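Local coordinates for hypoxanthine-guanine phosphoribosyltransferase (PDB 3ACD), which probably catalyses transfer of a phosphoribosyl group from 5-phospho-alpha-D-ribose 1-diphosphate to hypoxanthine or guanine, making IMP or GMP in purine salvage, at residues R32-G36 with K37-L41. Residues are numbered along the deposited sequence; the frame is centred on the assembly and turned at random.
Sequences RDYQG and KTPHL
The carbonyl oxygen of Tyr34 accepts the backbone N-H of Lys37, with N to O at 2.9 Å and a moderately bent N-H...O angle of 146°. This bond closes a type II beta turn over Tyr34 to Lys37, with Gln35 and Gly36 at its corners; the positive phi of Gly36 (78°) is the conformation expected at the third position of a type II turn. The donor sits above the carbonyl plane. Lys37 CB lies 3.2 Å from the same Tyr34 O, so the side chain leaves the turn right beside this oxygen, and its methylenes then fold back along the Gln35 and Gly36 backbone. CB also meets the edge of the Tyr34 ring, near the ring plane. Beyond the turn, Pro39 comes back to Tyr34: its CB reaches CD1 at 3.9 Å and CE1 at 4.2 Å, an oblique approach. With chi1 of Tyr34 at -72°, CG lies beside the backbone N and anti to the carbonyl carbon, which carries the ring to the Pro39 side. Tyr34 and Pro39 both also touch Ile99 of strand 97-102. Gln35 NE2 makes a weak hydrogen bond of 3.2 Å to Arg32 O in the last turn of helix 16-33. The continuous stretch 32-41 links that helix to strand 40-45 of the parallel sheet, at the periphery of the phosphoribosyltransferase fold and away from the IMP pocket. One backbone hydrogen bond closes the reversal, with Gly36 supplying the positive phi, while buried apolar contact between Tyr34 and Pro39 joins the residue just after the helix to the chain leading into the strand.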
ATOM      1  N   ARG A  32     -18.309   1.718  12.031  1.00 19.78           N
ATOM      2  CA  ARG A  32     -19.367   2.030  12.988  1.00 22.82           C
ATOM      3  C   ARG A  32     -19.229   3.457  13.509  1.00 21.83           C
ATOM      4  O   ARG A  32     -20.201   4.213  13.531  1.00 21.43           O
ATOM      5  CB  ARG A  32     -19.321   1.057  14.170  1.00 26.68           C
ATOM      6  CG  ARG A  32     -20.309   1.394  15.277  1.00 34.54           C
ATOM      7  CD  ARG A  32     -20.120   0.510  16.500  1.00 42.52           C
ATOM      8  NE  ARG A  32     -20.379  -0.898  16.213  1.00 49.32           N
ATOM      9  CZ  ARG A  32     -20.357  -1.861  17.129  1.00 52.52           C
ATOM     10  NH1 ARG A  32     -20.089  -1.570  18.394  1.00 53.73           N
ATOM     11  NH2 ARG A  32     -20.603  -3.118  16.780  1.00 54.31           N
ATOM     12  N   ASP A  33     -18.018   3.819  13.928  1.00 20.21           N
ATOM     13  CA  ASP A  33     -17.760   5.154  14.459  1.00 19.23           C
ATOM     14  C   ASP A  33     -17.982   6.254  13.431  1.00 19.94           C
ATOM     15  O   ASP A  33     -18.392   7.361  13.779  1.00 18.91           O
ATOM     16  CB  ASP A  33     -16.322   5.261  14.985  1.00 18.77           C
ATOM     17  CG  ASP A  33     -16.081   4.421  16.224  1.00 20.60           C
ATOM     18  OD1 ASP A  33     -17.055   3.857  16.768  1.00 18.19           O
ATOM     19  OD2 ASP A  33     -14.912   4.334  16.660  1.00 17.77           O
ATOM     20  N   TYR A  34     -17.709   5.950  12.165  1.00 19.77           N
ATOM     21  CA  TYR A  34     -17.853   6.935  11.100  1.00 19.37           C
ATOM     22  C   TYR A  34     -19.092   6.780  10.233  1.00 19.96           C
ATOM     23  O   TYR A  34     -19.120   7.246   9.093  1.00 20.11           O
ATOM     24  CB  TYR A  34     -16.606   6.922  10.213  1.00 18.25           C
ATOM     25  CG  TYR A  34     -15.394   7.522  10.884  1.00 16.78           C
ATOM     26  CD1 TYR A  34     -14.962   8.805  10.559  1.00 15.36           C
ATOM     27  CD2 TYR A  34     -14.702   6.820  11.870  1.00 16.40           C
ATOM     28  CE1 TYR A  34     -13.869   9.375  11.195  1.00 13.80           C
ATOM     29  CE2 TYR A  34     -13.610   7.381  12.515  1.00 15.40           C
ATOM     30  CZ  TYR A  34     -13.198   8.659  12.172  1.00 14.99           C
ATOM     31  OH  TYR A  34     -12.120   9.222  12.808  1.00 14.87           O
ATOM     32  N   GLN A  35     -20.120   6.129  10.764  1.00 20.64           N
ATOM     33  CA  GLN A  35     -21.349   5.956  10.001  1.00 23.79           C
ATOM     34  C   GLN A  35     -21.865   7.335   9.594  1.00 23.56           C
ATOM     35  O   GLN A  35     -21.853   8.272  10.395  1.00 23.08           O
ATOM     36  CB  GLN A  35     -22.398   5.222  10.842  1.00 26.94           C
ATOM     37  CG  GLN A  35     -22.730   5.899  12.162  1.00 33.68           C
ATOM     38  CD  GLN A  35     -23.682   5.080  13.015  1.00 38.60           C
ATOM     39  OE1 GLN A  35     -24.804   4.780  12.603  1.00 40.55           O
ATOM     40  NE2 GLN A  35     -23.236   4.712  14.213  1.00 40.55           N
ATOM     41  N   GLY A  36     -22.291   7.456   8.341  1.00 24.75           N
ATOM     42  CA  GLY A  36     -22.811   8.719   7.845  1.00 24.35           C
ATOM     43  C   GLY A  36     -21.739   9.736   7.498  1.00 25.12           C
ATOM     44  O   GLY A  36     -22.050  10.859   7.102  1.00 24.06           O
ATOM     45  N   LYS A  37     -20.476   9.344   7.641  1.00 23.80           N
ATOM     46  CA  LYS A  37     -19.360  10.235   7.349  1.00 23.47           C
ATOM     47  C   LYS A  37     -18.551   9.705   6.169  1.00 20.99           C
ATOM     48  O   LYS A  37     -18.761   8.584   5.718  1.00 18.62           O
ATOM     49  CB  LYS A  37     -18.454  10.353   8.578  1.00 26.35           C
ATOM     50  CG  LYS A  37     -19.208  10.579   9.879  1.00 31.99           C
ATOM     51  CD  LYS A  37     -19.924  11.917   9.891  1.00 34.88           C
ATOM     52  CE  LYS A  37     -18.960  13.047  10.196  1.00 37.88           C
ATOM     53  NZ  LYS A  37     -18.416  12.916  11.575  1.00 39.96           N
ATOM     54  N   THR A  38     -17.638  10.531   5.665  1.00 20.91           N
ATOM     55  CA  THR A  38     -16.777  10.147   4.549  1.00 20.06           C
ATOM     56  C   THR A  38     -15.361  10.490   4.989  1.00 18.75           C
ATOM     57  O   THR A  38     -14.847  11.572   4.702  1.00 18.59           O
ATOM     58  CB  THR A  38     -17.124  10.929   3.262  1.00 23.12           C
ATOM     59  OG1 THR A  38     -16.814  12.315   3.439  1.00 29.74           O
ATOM     60  CG2 THR A  38     -18.598  10.790   2.943  1.00 20.93           C
ATOM     61  N   PRO A  39     -14.712   9.566   5.706  1.00 16.56           N
ATOM     62  CA  PRO A  39     -13.354   9.812   6.182  1.00 15.18           C
ATOM     63  C   PRO A  39     -12.301   9.895   5.091  1.00 13.41           C
ATOM     64  O   PRO A  39     -12.500   9.436   3.964  1.00 12.47           O
ATOM     65  CB  PRO A  39     -13.115   8.648   7.137  1.00 15.15           C
ATOM     66  CG  PRO A  39     -13.868   7.545   6.491  1.00 18.80           C
ATOM     67  CD  PRO A  39     -15.162   8.212   6.076  1.00 15.81           C
ATOM     68  N   HIS A  40     -11.185  10.510   5.452  1.00 13.14           N
ATOM     69  CA  HIS A  40     -10.046  10.666   4.568  1.00 14.03           C
ATOM     70  C   HIS A  40      -8.891  10.000   5.301  1.00 13.34           C
ATOM     71  O   HIS A  40      -8.424  10.509   6.320  1.00 15.19           O
ATOM     72  CB  HIS A  40      -9.748  12.151   4.354  1.00 13.76           C
ATOM     73  CG  HIS A  40      -8.574  12.408   3.463  1.00 13.36           C
ATOM     74  ND1 HIS A  40      -8.508  11.947   2.166  1.00 14.54           N
ATOM     75  CD2 HIS A  40      -7.422  13.087   3.681  1.00 14.34           C
ATOM     76  CE1 HIS A  40      -7.368  12.330   1.622  1.00 13.71           C
ATOM     77  NE2 HIS A  40      -6.690  13.023   2.521  1.00 13.43           N
ATOM     78  N   LEU A  41      -8.444   8.857   4.796  1.00 13.21           N
ATOM     79  CA  LEU A  41      -7.351   8.131   5.433  1.00 13.71           C
ATOM     80  C   LEU A  41      -5.995   8.487   4.837  1.00 13.26           C
ATOM     81  O   LEU A  41      -5.791   8.407   3.628  1.00 12.00           O
ATOM     82  CB  LEU A  41      -7.579   6.619   5.327  1.00 15.90           C
ATOM     83  CG  LEU A  41      -8.692   6.013   6.187  1.00 16.70           C
ATOM     84  CD1 LEU A  41     -10.040   6.575   5.768  1.00 17.79           C
ATOM     85  CD2 LEU A  41      -8.685   4.501   6.037  1.00 20.54           C
TER